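Local coordinates for protein endoglycosidase (Bacteroides thetaiotaomicron, PDB 6Q64) that probably hydrolyses glycosidic bonds in complex N-glycans as a family 18 glycoside hydrolase, here in a form with one engineered residue, at residues His250-Tyr256 with Lys279-Glu285; Val284-Trp290 with Thr332-Asp338; Ile295-Val301 with Asn311-Tyr316. The protein carries 1 engineered substitution. One frame throughout, in Å; residues are numbered along the deposited sequence.

Contact 1 (His250-Tyr256 with Lys279-Glu285); sequences HYIYQAY and KTIITVE
Tyr-256 and Glu-285 meet where the two strands end: Glu-285 CB lies over one face of the tyrosine ring, 3.7 Å from the ring centroid, while CB of Gln-254 sits over the opposite face. The start of the contact repeats the theme on a smaller ring, with Ile-281 CD1 over one face of the His-250 imidazole in a CH-pi contact and Lys-279 O at the imidazole edge. Between these ends, Ile-252 and Ile-281 run side by side, their CG2 methyls 3.9 Å apart, and Thr-283 crosses Ile-252 at about a right angle. This is the face that looks into the barrel, toward Phe-74 and Trp-76 of strand 72-76. The other face, turned to helix 261-268, carries the rings of Tyr-251 and Tyr-253. Thr-280 OG1 lies at the edge of the Tyr-251 ring, in its plane, and Thr-280 CG2 comes 3.4 Å from CE1 of Tyr-253. Lys-279 crosses the Tyr-251 ring obliquely and bends at chi3 (56°), which brings NZ to Tyr-251 OH, a donated bond of 2.7 Å. The two strand segments run parallel, their axes 20° apart, and Tyr-253 N donates to Ile-281 O at 2.9 Å. With chi1 at 70°, Thr-283 OG1 stands between its own backbone N and carbonyl carbon and gives Tyr-253 O a 2.8 Å bond. That hydroxyl grips a carbonyl which Thr-283 N reaches only weakly, so a side chain supplements the sheet bonding. The Lys-279 ammonium, also held by Ser-245 O and Val-248 O, is probably stabilised by the oxygen dipoles turned toward it.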
loop_
_atom_site.group_PDB
_atom_site.type_symbol
_atom_site.label_atom_id
_atom_site.label_comp_id
_atom_site.label_asym_id
_atom_site.label_seq_id
_atom_site.Cartn_x
_atom_site.Cartn_y
_atom_site.Cartn_z
ATOM N N HIS A 250 -4.451 0.336 7.111
ATOM C CA HIS A 250 -5.184 -0.386 6.026
ATOM C C HIS A 250 -4.851 -1.871 6.034
ATOM O O HIS A 250 -3.701 -2.240 6.344
ATOM C CB HIS A 250 -4.844 0.100 4.607
ATOM C CG HIS A 250 -5.420 1.427 4.279
ATOM N ND1 HIS A 250 -4.703 2.579 4.445
ATOM C CD2 HIS A 250 -6.647 1.797 3.863
ATOM C CE1 HIS A 250 -5.462 3.622 4.136
ATOM N NE2 HIS A 250 -6.663 3.168 3.788
ATOM N N TYR A 251 -5.843 -2.663 5.654
ATOM C CA TYR A 251 -5.761 -4.129 5.496
ATOM C C TYR A 251 -5.725 -4.376 3.993
ATOM O O TYR A 251 -6.727 -4.062 3.323
ATOM C CB TYR A 251 -6.951 -4.788 6.203
ATOM C CG TYR A 251 -7.347 -4.163 7.526
ATOM C CD1 TYR A 251 -6.407 -3.871 8.489
ATOM C CD2 TYR A 251 -8.654 -3.850 7.819
ATOM C CE1 TYR A 251 -6.750 -3.259 9.683
ATOM C CE2 TYR A 251 -9.013 -3.240 9.008
ATOM C CZ TYR A 251 -8.063 -2.956 9.957
ATOM O OH TYR A 251 -8.388 -2.378 11.148
ATOM N N ILE A 252 -4.605 -4.852 3.460
ATOM C CA ILE A 252 -4.415 -4.896 1.980
ATOM C C ILE A 252 -4.364 -6.347 1.561
ATOM O O ILE A 252 -3.469 -7.088 2.054
ATOM C CB ILE A 252 -3.149 -4.142 1.520
ATOM C CG1 ILE A 252 -3.062 -2.750 2.151
ATOM C CG2 ILE A 252 -3.097 -4.090 0.010
ATOM C CD1 ILE A 252 -1.931 -1.914 1.613
ATOM N N TYR A 253 -5.280 -6.732 0.695
ATOM C CA TYR A 253 -5.392 -8.136 0.261
ATOM C C TYR A 253 -5.000 -8.229 -1.212
ATOM O O TYR A 253 -5.333 -7.364 -2.016
ATOM C CB TYR A 253 -6.791 -8.702 0.525
ATOM C CG TYR A 253 -7.282 -8.655 1.957
ATOM C CD1 TYR A 253 -7.783 -7.494 2.497
ATOM C CD2 TYR A 253 -7.316 -9.778 2.752
ATOM C CE1 TYR A 253 -8.274 -7.453 3.789
ATOM C CE2 TYR A 253 -7.778 -9.748 4.052
ATOM C CZ TYR A 253 -8.276 -8.584 4.574
ATOM O OH TYR A 253 -8.807 -8.520 5.831
ATOM N N GLN A 254 -4.274 -9.298 -1.505
ATOM C CA GLN A 254 -3.989 -9.813 -2.845
ATOM C C GLN A 254 -5.205 -10.596 -3.320
ATOM O O GLN A 254 -5.155 -11.804 -3.250
ATOM C CB GLN A 254 -2.756 -10.708 -2.773
ATOM C CG GLN A 254 -1.452 -9.945 -2.725
ATOM C CD GLN A 254 -0.942 -9.653 -1.341
ATOM O OE1 GLN A 254 -0.295 -10.480 -0.706
ATOM N NE2 GLN A 254 -1.146 -8.429 -0.904
ATOM N N ALA A 255 -6.210 -9.935 -3.886
ATOM C CA ALA A 255 -7.394 -10.596 -4.499
ATOM C C ALA A 255 -7.127 -10.923 -5.973
ATOM O O ALA A 255 -8.007 -10.658 -6.824
ATOM C CB ALA A 255 -8.620 -9.716 -4.365
ATOM N N TYR A 256 -5.976 -11.515 -6.268
ATOM C CA TYR A 256 -5.513 -11.722 -7.665
ATOM C C TYR A 256 -6.449 -12.714 -8.399
ATOM O O TYR A 256 -7.005 -12.338 -9.463
ATOM C CB TYR A 256 -4.051 -12.181 -7.683
ATOM C CG TYR A 256 -3.006 -11.312 -7.005
ATOM C CD1 TYR A 256 -3.151 -9.950 -6.788
ATOM C CD2 TYR A 256 -1.794 -11.883 -6.651
ATOM C CE1 TYR A 256 -2.127 -9.195 -6.219
ATOM C CE2 TYR A 256 -0.767 -11.148 -6.078
ATOM C CZ TYR A 256 -0.919 -9.791 -5.873
ATOM O OH TYR A 256 0.136 -9.132 -5.278
ATOM N N LYS A 279 -11.248 0.408 5.695
ATOM C CA LYS A 279 -9.773 0.324 5.744
ATOM C C LYS A 279 -9.254 -0.816 4.853
ATOM O O LYS A 279 -8.022 -1.036 4.801
ATOM C CB LYS A 279 -9.311 0.117 7.177
ATOM C CG LYS A 279 -9.714 1.208 8.146
ATOM C CD LYS A 279 -9.446 0.821 9.599
ATOM C CE LYS A 279 -8.021 0.438 9.898
ATOM N NZ LYS A 279 -7.826 0.304 11.360
ATOM N N THR A 280 -10.135 -1.558 4.202
ATOM C CA THR A 280 -9.681 -2.697 3.380
ATOM C C THR A 280 -9.377 -2.195 1.960
ATOM O O THR A 280 -10.166 -1.413 1.374
ATOM C CB THR A 280 -10.679 -3.851 3.435
ATOM O OG1 THR A 280 -10.730 -4.363 4.769
ATOM C CG2 THR A 280 -10.258 -4.953 2.500
ATOM N N ILE A 281 -8.244 -2.623 1.426
ATOM C CA ILE A 281 -7.837 -2.364 0.019
ATOM C C ILE A 281 -7.742 -3.719 -0.675
ATOM O O ILE A 281 -7.100 -4.618 -0.110
ATOM C CB ILE A 281 -6.530 -1.546 -0.030
ATOM C CG1 ILE A 281 -6.814 -0.062 0.197
ATOM C CG2 ILE A 281 -5.823 -1.729 -1.347
ATOM C CD1 ILE A 281 -5.660 0.695 0.780
ATOM N N ILE A 282 -8.374 -3.864 -1.836
ATOM C CA ILE A 282 -8.267 -5.118 -2.625
ATOM C C ILE A 282 -7.505 -4.801 -3.908
ATOM O O ILE A 282 -7.711 -3.726 -4.492
ATOM C CB ILE A 282 -9.637 -5.743 -2.879
ATOM C CG1 ILE A 282 -10.735 -4.694 -3.083
ATOM C CG2 ILE A 282 -9.956 -6.663 -1.724
ATOM C CD1 ILE A 282 -12.064 -5.272 -3.564
ATOM N N THR A 283 -6.612 -5.708 -4.279
ATOM C CA THR A 283 -5.597 -5.490 -5.318
ATOM C C THR A 283 -5.672 -6.617 -6.330
ATOM O O THR A 283 -6.003 -7.787 -5.994
ATOM C CB THR A 283 -4.187 -5.380 -4.737
ATOM O OG1 THR A 283 -3.758 -6.662 -4.258
ATOM C CG2 THR A 283 -4.126 -4.322 -3.657
ATOM N N VAL A 284 -5.323 -6.237 -7.539
ATOM C CA VAL A 284 -5.327 -7.146 -8.698
ATOM C C VAL A 284 -3.890 -7.277 -9.246
ATOM O O VAL A 284 -2.985 -6.505 -8.804
ATOM C CB VAL A 284 -6.390 -6.618 -9.665
ATOM C CG1 VAL A 284 -5.930 -5.352 -10.356
ATOM C CG2 VAL A 284 -6.779 -7.697 -10.652
ATOM N N GLU A 285 -3.646 -8.298 -10.077
ATOM C CA GLU A 285 -2.267 -8.754 -10.417
ATOM C C GLU A 285 -1.939 -8.300 -11.841
ATOM O O GLU A 285 -2.503 -8.858 -12.807
ATOM C CB GLU A 285 -2.148 -10.247 -10.096
ATOM C CG GLU A 285 -1.144 -11.056 -10.886
ATOM C CD GLU A 285 0.214 -10.471 -11.203
ATOM O OE1 GLU A 285 1.200 -10.805 -10.484
ATOM O OE2 GLU A 285 0.285 -9.748 -12.221
#

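Contact 2 (Val284-Trp290 with Thr332-Asp338); sequences VEFEQGW and TYHMEYD
Thr-332 opens the contact by setting its CG2 over one face of the Phe-286 ring, 3.5 Å from the centroid; with OG1 at chi1 48°, the methyl is left anti to the carbonyl carbon. It also touches Val-284 CG1, which runs alongside it. Tyr-333 N then donates to Val-284 O at 2.9 Å in a nearly straight parallel-sheet bond, and its own carbonyl takes two weak bonds, from the N atoms of Phe-286 and Glu-287. The Tyr-333 ring lies beside Glu-285 with its edge to the carboxylate, CD2 coming 3.2 Å from OE1, the two planes almost perpendicular. The other carboxylate oxygen, OE2, caps the short helix 286-289 by accepting from Gln-288 N at 2.6 Å. His-334 lies alongside Glu-287, ND1 3.6 Å from OE1. Tyr-337 turns its edge toward the five-membered ring of Trp-290 in an offset edge-to-face pair, centroids 5.9 Å apart and planes at 63°. Asp-338 ends the walk with OD2 in the plane of the Phe-286 ring at its edge, 3.5 Å from CE2; Asn-341 and the start of helix 346-358 hold the carboxylate. Trp-290 CA lies over the phenylalanine face opposite Thr-332. Neighbouring parallel strands, the seventh and eighth of the sheet, that run at their C-terminal ends into short helical segments packed against each other are typical of the TIM-barrel fold.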
loop_
_atom_site.group_PDB
_atom_site.type_symbol
_atom_site.label_atom_id
_atom_site.label_comp_id
_atom_site.label_asym_id
_atom_site.label_seq_id
_atom_site.Cartn_x
_atom_site.Cartn_y
_atom_site.Cartn_z
ATOM N N VAL A 284 -5.323 -6.237 -7.539
ATOM C CA VAL A 284 -5.327 -7.146 -8.698
ATOM C C VAL A 284 -3.890 -7.277 -9.246
ATOM O O VAL A 284 -2.985 -6.505 -8.804
ATOM C CB VAL A 284 -6.390 -6.618 -9.665
ATOM C CG1 VAL A 284 -5.930 -5.352 -10.356
ATOM C CG2 VAL A 284 -6.779 -7.697 -10.652
ATOM N N GLU A 285 -3.646 -8.298 -10.077
ATOM C CA GLU A 285 -2.267 -8.754 -10.417
ATOM C C GLU A 285 -1.939 -8.300 -11.841
ATOM O O GLU A 285 -2.503 -8.858 -12.807
ATOM C CB GLU A 285 -2.148 -10.247 -10.096
ATOM C CG GLU A 285 -1.144 -11.056 -10.886
ATOM C CD GLU A 285 0.214 -10.471 -11.203
ATOM O OE1 GLU A 285 1.200 -10.805 -10.484
ATOM O OE2 GLU A 285 0.285 -9.748 -12.221
ATOM N N PHE A 286 -1.064 -7.301 -11.935
ATOM C CA PHE A 286 -0.879 -6.462 -13.145
ATOM C C PHE A 286 0.413 -6.834 -13.888
ATOM O O PHE A 286 0.482 -6.541 -15.089
ATOM C CB PHE A 286 -1.007 -4.987 -12.760
ATOM C CG PHE A 286 -2.291 -4.352 -13.224
ATOM C CD1 PHE A 286 -3.430 -5.113 -13.392
ATOM C CD2 PHE A 286 -2.343 -3.002 -13.521
ATOM C CE1 PHE A 286 -4.598 -4.541 -13.850
ATOM C CE2 PHE A 286 -3.521 -2.429 -13.969
ATOM C CZ PHE A 286 -4.647 -3.201 -14.134
ATOM N N GLU A 287 1.362 -7.504 -13.224
ATOM C CA GLU A 287 2.457 -8.260 -13.884
ATOM C C GLU A 287 1.850 -9.148 -14.980
ATOM O O GLU A 287 2.418 -9.204 -16.063
ATOM C CB GLU A 287 3.269 -8.973 -12.806
ATOM C CG GLU A 287 4.303 -9.968 -13.300
ATOM C CD GLU A 287 5.380 -10.281 -12.263
ATOM O OE1 GLU A 287 6.431 -9.631 -12.322
ATOM O OE2 GLU A 287 5.143 -11.135 -11.367
ATOM N N GLN A 288 0.668 -9.717 -14.779
ATOM C CA GLN A 288 0.044 -10.635 -15.769
ATOM C C GLN A 288 -1.232 -10.064 -16.405
ATOM O O GLN A 288 -1.588 -10.538 -17.477
ATOM C CB GLN A 288 -0.255 -11.952 -15.073
ATOM C CG GLN A 288 0.926 -12.900 -15.102
ATOM C CD GLN A 288 0.434 -14.283 -14.751
ATOM O OE1 GLN A 288 -0.513 -14.445 -13.971
ATOM N NE2 GLN A 288 1.043 -15.291 -15.362
ATOM N N GLY A 289 -1.920 -9.114 -15.777
ATOM C CA GLY A 289 -3.270 -8.716 -16.214
ATOM C C GLY A 289 -3.375 -7.246 -16.560
ATOM O O GLY A 289 -4.516 -6.794 -16.807
ATOM N N TRP A 290 -2.233 -6.546 -16.653
ATOM C CA TRP A 290 -2.158 -5.117 -17.064
ATOM C C TRP A 290 -2.942 -4.923 -18.356
ATOM O O TRP A 290 -3.568 -3.870 -18.510
ATOM C CB TRP A 290 -0.712 -4.652 -17.224
ATOM C CG TRP A 290 0.044 -5.377 -18.294
ATOM C CD1 TRP A 290 0.722 -6.553 -18.168
ATOM C CD2 TRP A 290 0.201 -4.966 -19.667
ATOM N NE1 TRP A 290 1.299 -6.891 -19.360
ATOM C CE2 TRP A 290 1.000 -5.938 -20.297
ATOM C CE3 TRP A 290 -0.258 -3.883 -20.423
ATOM C CZ2 TRP A 290 1.338 -5.863 -21.642
ATOM C CZ3 TRP A 290 0.072 -3.804 -21.756
ATOM C CH2 TRP A 290 0.862 -4.785 -22.352
ATOM N N THR A 332 -3.057 -2.147 -7.719
ATOM C CA THR A 332 -2.505 -3.065 -8.730
ATOM C C THR A 332 -1.099 -3.424 -8.291
ATOM O O THR A 332 -0.414 -2.556 -7.727
ATOM C CB THR A 332 -2.537 -2.345 -10.066
ATOM O OG1 THR A 332 -1.957 -1.092 -9.707
ATOM C CG2 THR A 332 -3.928 -2.172 -10.641
ATOM N N TYR A 333 -0.745 -4.693 -8.453
ATOM C CA TYR A 333 0.631 -5.214 -8.254
ATOM C C TYR A 333 1.397 -4.950 -9.548
ATOM O O TYR A 333 0.913 -5.379 -10.615
ATOM C CB TYR A 333 0.568 -6.695 -7.876
ATOM C CG TYR A 333 1.892 -7.392 -7.752
ATOM C CD1 TYR A 333 2.786 -7.070 -6.747
ATOM C CD2 TYR A 333 2.239 -8.397 -8.638
ATOM C CE1 TYR A 333 4.006 -7.725 -6.635
ATOM C CE2 TYR A 333 3.436 -9.084 -8.526
ATOM C CZ TYR A 333 4.326 -8.742 -7.524
ATOM O OH TYR A 333 5.510 -9.420 -7.456
ATOM N N HIS A 334 2.537 -4.261 -9.435
ATOM C CA HIS A 334 3.327 -3.747 -10.580
ATOM C C HIS A 334 2.392 -2.830 -11.366
ATOM O O HIS A 334 2.030 -3.121 -12.506
ATOM C CB HIS A 334 3.953 -4.915 -11.368
ATOM C CG HIS A 334 5.281 -5.364 -10.836
ATOM N ND1 HIS A 334 5.525 -6.668 -10.447
ATOM C CD2 HIS A 334 6.443 -4.698 -10.646
ATOM C CE1 HIS A 334 6.767 -6.779 -10.022
ATOM N NE2 HIS A 334 7.346 -5.583 -10.129
HETATM N N MSE A 335 1.953 -1.768 -10.675
HETATM C CA MSE A 335 1.000 -0.799 -11.198
HETATM C C MSE A 335 1.495 -0.181 -12.506
HETATM O O MSE A 335 0.682 0.125 -13.376
HETATM C CB MSE A 335 0.720 0.304 -10.170
HETATM C CG MSE A 335 1.901 0.712 -9.363
HETATM SE SE MSE A 335 1.501 2.227 -8.198
HETATM C CE MSE A 335 -0.254 2.963 -8.570
ATOM N N GLU A 336 2.824 -0.039 -12.634
ATOM C CA GLU A 336 3.454 0.621 -13.772
ATOM C C GLU A 336 3.284 -0.155 -15.088
ATOM O O GLU A 336 3.438 0.476 -16.128
ATOM C CB GLU A 336 4.936 0.893 -13.500
ATOM C CG GLU A 336 5.809 -0.345 -13.473
ATOM C CD GLU A 336 5.983 -1.022 -12.119
ATOM O OE1 GLU A 336 6.962 -1.828 -11.965
ATOM O OE2 GLU A 336 5.143 -0.757 -11.222
ATOM N N TYR A 337 2.924 -1.438 -15.072
ATOM C CA TYR A 337 2.668 -2.245 -16.299
ATOM C C TYR A 337 1.376 -1.782 -16.992
ATOM O O TYR A 337 1.079 -2.318 -18.067
ATOM C CB TYR A 337 2.598 -3.741 -15.977
ATOM C CG TYR A 337 3.932 -4.392 -15.696
ATOM C CD1 TYR A 337 4.810 -3.842 -14.779
ATOM C CD2 TYR A 337 4.325 -5.561 -16.339
ATOM C CE1 TYR A 337 6.021 -4.439 -14.476
ATOM C CE2 TYR A 337 5.542 -6.164 -16.068
ATOM C CZ TYR A 337 6.387 -5.602 -15.124
ATOM O OH TYR A 337 7.589 -6.159 -14.808
ATOM N N ASP A 338 0.649 -0.839 -16.386
ATOM C CA ASP A 338 -0.619 -0.242 -16.889
ATOM C C ASP A 338 -0.275 0.980 -17.753
ATOM O O ASP A 338 -1.167 1.481 -18.498
ATOM C CB ASP A 338 -1.486 0.185 -15.696
ATOM C CG ASP A 338 -2.963 0.474 -15.930
ATOM O OD1 ASP A 338 -3.498 0.182 -17.048
ATOM O OD2 ASP A 338 -3.576 0.962 -14.960
#

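Contact 3 (Ile295-Val301 with Asn311-Tyr316); sequences ITYYTSV and NQILDY
The loop 295-301, without regular secondary structure, passes along the first turns of helix 311-317, the CA atoms of Tyr-298 and Gln-312 coming within 5.8 Å and those of Ser-300 and Asp-315 within 5.9 Å. Tyr-298 does most of the touching. Its CG is anti to the backbone N (chi1 -168°), which lays the ring across the helix so that Gln-312 CA sits over one face, 3.8 Å from the centroid. The phenol then reaches past this turn: OH donates to Asp-315 OD2 at 2.5 Å, on the anti side of the carboxylate and close to its plane, while OD2 lies at the edge of the tyrosine ring. Tyr-316 approaches the same hydroxyl edge-on, with CE1 3.2 Å from Tyr-298 OH. Helix 311-317 is the connection of a right-handed beta-alpha-beta crossover between strands 280-285 and 329-333 of the TIM barrel, and the loop packs beside its N-terminal part. A phenylalanine in place of Tyr-298 would probably leave Asp-315 OD2 without one of its donors, with Thr-261 OG1 remaining, and the ring less firmly fixed in its rotation over Gln-312. The second oxygen, Asp-315 OD1, takes a bond from Ser-300 OG at 2.6 Å that arrives from above the carboxylate plane. Back at the first turn, Asn-311 ND2 donates to Tyr-298 O at 3.0 Å from well above the carbonyl plane, its amide also bound to Asn-306, and Asn-311 OD1 rests 3.3 Å from Tyr-298 CB. Beyond it, Ile-295 CG1 leans on the amide of Gln-312, whose NE2 also donates to Tyr-256 O.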
loop_
_atom_site.group_PDB
_atom_site.type_symbol
_atom_site.label_atom_id
_atom_site.label_comp_id
_atom_site.label_asym_id
_atom_site.label_seq_id
_atom_site.Cartn_x
_atom_site.Cartn_y
_atom_site.Cartn_z
ATOM N N ILE A 295 -8.068 -10.597 -14.447
ATOM C CA ILE A 295 -8.417 -11.883 -15.110
ATOM C C ILE A 295 -9.534 -11.643 -16.127
ATOM O O ILE A 295 -10.282 -10.656 -15.996
ATOM C CB ILE A 295 -8.800 -12.934 -14.052
ATOM C CG1 ILE A 295 -10.014 -12.516 -13.214
ATOM C CG2 ILE A 295 -7.612 -13.253 -13.161
ATOM C CD1 ILE A 295 -10.944 -13.666 -12.885
ATOM N N THR A 296 -9.662 -12.543 -17.090
ATOM C CA THR A 296 -10.549 -12.341 -18.258
ATOM C C THR A 296 -11.888 -13.040 -18.037
ATOM O O THR A 296 -12.837 -12.725 -18.789
ATOM C CB THR A 296 -9.824 -12.859 -19.496
ATOM O OG1 THR A 296 -9.627 -14.239 -19.214
ATOM C CG2 THR A 296 -8.498 -12.171 -19.717
ATOM N N TYR A 297 -11.917 -13.944 -17.049
ATOM C CA TYR A 297 -13.031 -14.864 -16.707
ATOM C C TYR A 297 -13.636 -14.511 -15.344
ATOM O O TYR A 297 -14.064 -15.403 -14.634
ATOM C CB TYR A 297 -12.519 -16.303 -16.657
ATOM C CG TYR A 297 -11.404 -16.552 -15.674
ATOM C CD1 TYR A 297 -10.096 -16.223 -15.982
ATOM C CD2 TYR A 297 -11.639 -17.151 -14.451
ATOM C CE1 TYR A 297 -9.054 -16.465 -15.100
ATOM C CE2 TYR A 297 -10.610 -17.401 -13.556
ATOM C CZ TYR A 297 -9.309 -17.053 -13.877
ATOM O OH TYR A 297 -8.281 -17.294 -13.007
ATOM N N TYR A 298 -13.660 -13.238 -14.976
ATOM C CA TYR A 298 -14.312 -12.751 -13.736
ATOM C C TYR A 298 -15.801 -12.588 -14.000
ATOM O O TYR A 298 -16.181 -12.336 -15.176
ATOM C CB TYR A 298 -13.755 -11.406 -13.281
ATOM C CG TYR A 298 -14.135 -10.946 -11.895
ATOM C CD1 TYR A 298 -13.436 -11.389 -10.779
ATOM C CD2 TYR A 298 -15.146 -10.015 -11.698
ATOM C CE1 TYR A 298 -13.750 -10.940 -9.503
ATOM C CE2 TYR A 298 -15.470 -9.552 -10.433
ATOM C CZ TYR A 298 -14.770 -10.021 -9.328
ATOM O OH TYR A 298 -15.031 -9.557 -8.072
ATOM N N THR A 299 -16.586 -12.778 -12.931
ATOM C CA THR A 299 -18.046 -12.521 -12.864
ATOM C C THR A 299 -18.320 -11.536 -11.735
ATOM O O THR A 299 -17.977 -11.862 -10.588
ATOM C CB THR A 299 -18.859 -13.797 -12.654
ATOM O OG1 THR A 299 -18.155 -14.824 -13.366
ATOM C CG2 THR A 299 -20.298 -13.598 -13.084
ATOM N N SER A 300 -18.857 -10.368 -12.091
ATOM C CA SER A 300 -19.240 -9.278 -11.162
ATOM C C SER A 300 -20.693 -9.475 -10.769
ATOM O O SER A 300 -21.464 -9.997 -11.570
ATOM C CB SER A 300 -19.052 -7.898 -11.761
ATOM O OG SER A 300 -19.459 -6.877 -10.856
ATOM N N VAL A 301 -21.026 -8.934 -9.611
ATOM C CA VAL A 301 -22.399 -8.877 -9.033
ATOM C C VAL A 301 -23.161 -7.736 -9.727
ATOM O O VAL A 301 -24.344 -7.499 -9.444
ATOM C CB VAL A 301 -22.250 -8.717 -7.503
ATOM C CG1 VAL A 301 -22.058 -7.261 -7.111
ATOM C CG2 VAL A 301 -23.378 -9.375 -6.754
ATOM N N ASN A 311 -13.441 -6.329 -15.787
ATOM C CA ASN A 311 -14.581 -6.336 -14.835
ATOM C C ASN A 311 -14.083 -6.697 -13.418
ATOM O O ASN A 311 -14.680 -6.182 -12.495
ATOM C CB ASN A 311 -15.772 -7.132 -15.380
ATOM C CG ASN A 311 -15.502 -8.604 -15.476
ATOM O OD1 ASN A 311 -14.345 -9.007 -15.482
ATOM N ND2 ASN A 311 -16.559 -9.406 -15.512
ATOM N N GLN A 312 -12.974 -7.423 -13.248
ATOM C CA GLN A 312 -12.299 -7.642 -11.932
ATOM C C GLN A 312 -12.019 -6.276 -11.316
ATOM O O GLN A 312 -12.657 -5.943 -10.320
ATOM C CB GLN A 312 -11.024 -8.495 -12.019
ATOM C CG GLN A 312 -10.353 -8.803 -10.683
ATOM C CD GLN A 312 -9.319 -9.917 -10.700
ATOM O OE1 GLN A 312 -8.199 -9.833 -11.223
ATOM N NE2 GLN A 312 -9.666 -11.005 -10.051
ATOM N N ILE A 313 -11.136 -5.466 -11.879
ATOM C CA ILE A 313 -10.724 -4.189 -11.212
ATOM C C ILE A 313 -11.925 -3.236 -11.067
ATOM O O ILE A 313 -11.916 -2.357 -10.180
ATOM C CB ILE A 313 -9.548 -3.510 -11.932
ATOM C CG1 ILE A 313 -8.954 -2.397 -11.059
ATOM C CG2 ILE A 313 -9.978 -3.017 -13.304
ATOM C CD1 ILE A 313 -7.521 -2.034 -11.381
ATOM N N LEU A 314 -12.948 -3.353 -11.893
ATOM C CA LEU A 314 -14.017 -2.328 -11.831
ATOM C C LEU A 314 -15.000 -2.758 -10.757
ATOM O O LEU A 314 -15.554 -1.860 -10.092
ATOM C CB LEU A 314 -14.698 -2.171 -13.194
ATOM C CG LEU A 314 -13.785 -1.749 -14.343
ATOM C CD1 LEU A 314 -14.558 -1.706 -15.642
ATOM C CD2 LEU A 314 -13.155 -0.406 -14.060
ATOM N N ASP A 315 -15.208 -4.077 -10.631
ATOM C CA ASP A 315 -16.032 -4.654 -9.553
ATOM C C ASP A 315 -15.411 -4.225 -8.234
ATOM O O ASP A 315 -16.143 -3.706 -7.363
ATOM C CB ASP A 315 -16.115 -6.174 -9.638
ATOM C CG ASP A 315 -17.142 -6.759 -8.683
ATOM O OD1 ASP A 315 -18.297 -6.227 -8.644
ATOM O OD2 ASP A 315 -16.758 -7.711 -7.960
ATOM N N TYR A 316 -14.096 -4.399 -8.118
ATOM C CA TYR A 316 -13.369 -4.078 -6.867
ATOM C C TYR A 316 -13.645 -2.613 -6.501
ATOM O O TYR A 316 -14.075 -2.265 -5.405
ATOM C CB TYR A 316 -11.887 -4.410 -7.000
ATOM C CG TYR A 316 -11.553 -5.877 -7.033
ATOM C CD1 TYR A 316 -12.491 -6.853 -7.349
ATOM C CD2 TYR A 316 -10.273 -6.312 -6.743
ATOM C CE1 TYR A 316 -12.170 -8.213 -7.383
ATOM C CE2 TYR A 316 -9.920 -7.658 -6.807
ATOM C CZ TYR A 316 -10.864 -8.610 -7.148
ATOM O OH TYR A 316 -10.516 -9.924 -7.203
#

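How the contacts relate
Strand 280-285 joins contacts 1 and 2, whose centres lie about 13 Å apart: they share Val-284 and Glu-285, and Tyr-256 OH reaches to within 3.5 Å of Tyr-333 CG. Contact 3 lies about 14 Å from contact 1 and 15 Å from contact 2, centre to centre, inside the chain loop that contact 2 closes. Its helix touches both: Tyr-316 OH is probably hydrogen-bonded to Ala-255 O at 2.6 Å, and Ile-313 CD1 packs on Thr-332 CG2. In TIM barrels the active site sits at the C-terminal strand ends, so Tyr-256, Glu-285 and Tyr-333 lie on that side, whereas contact 3 backs the barrel wall from outside.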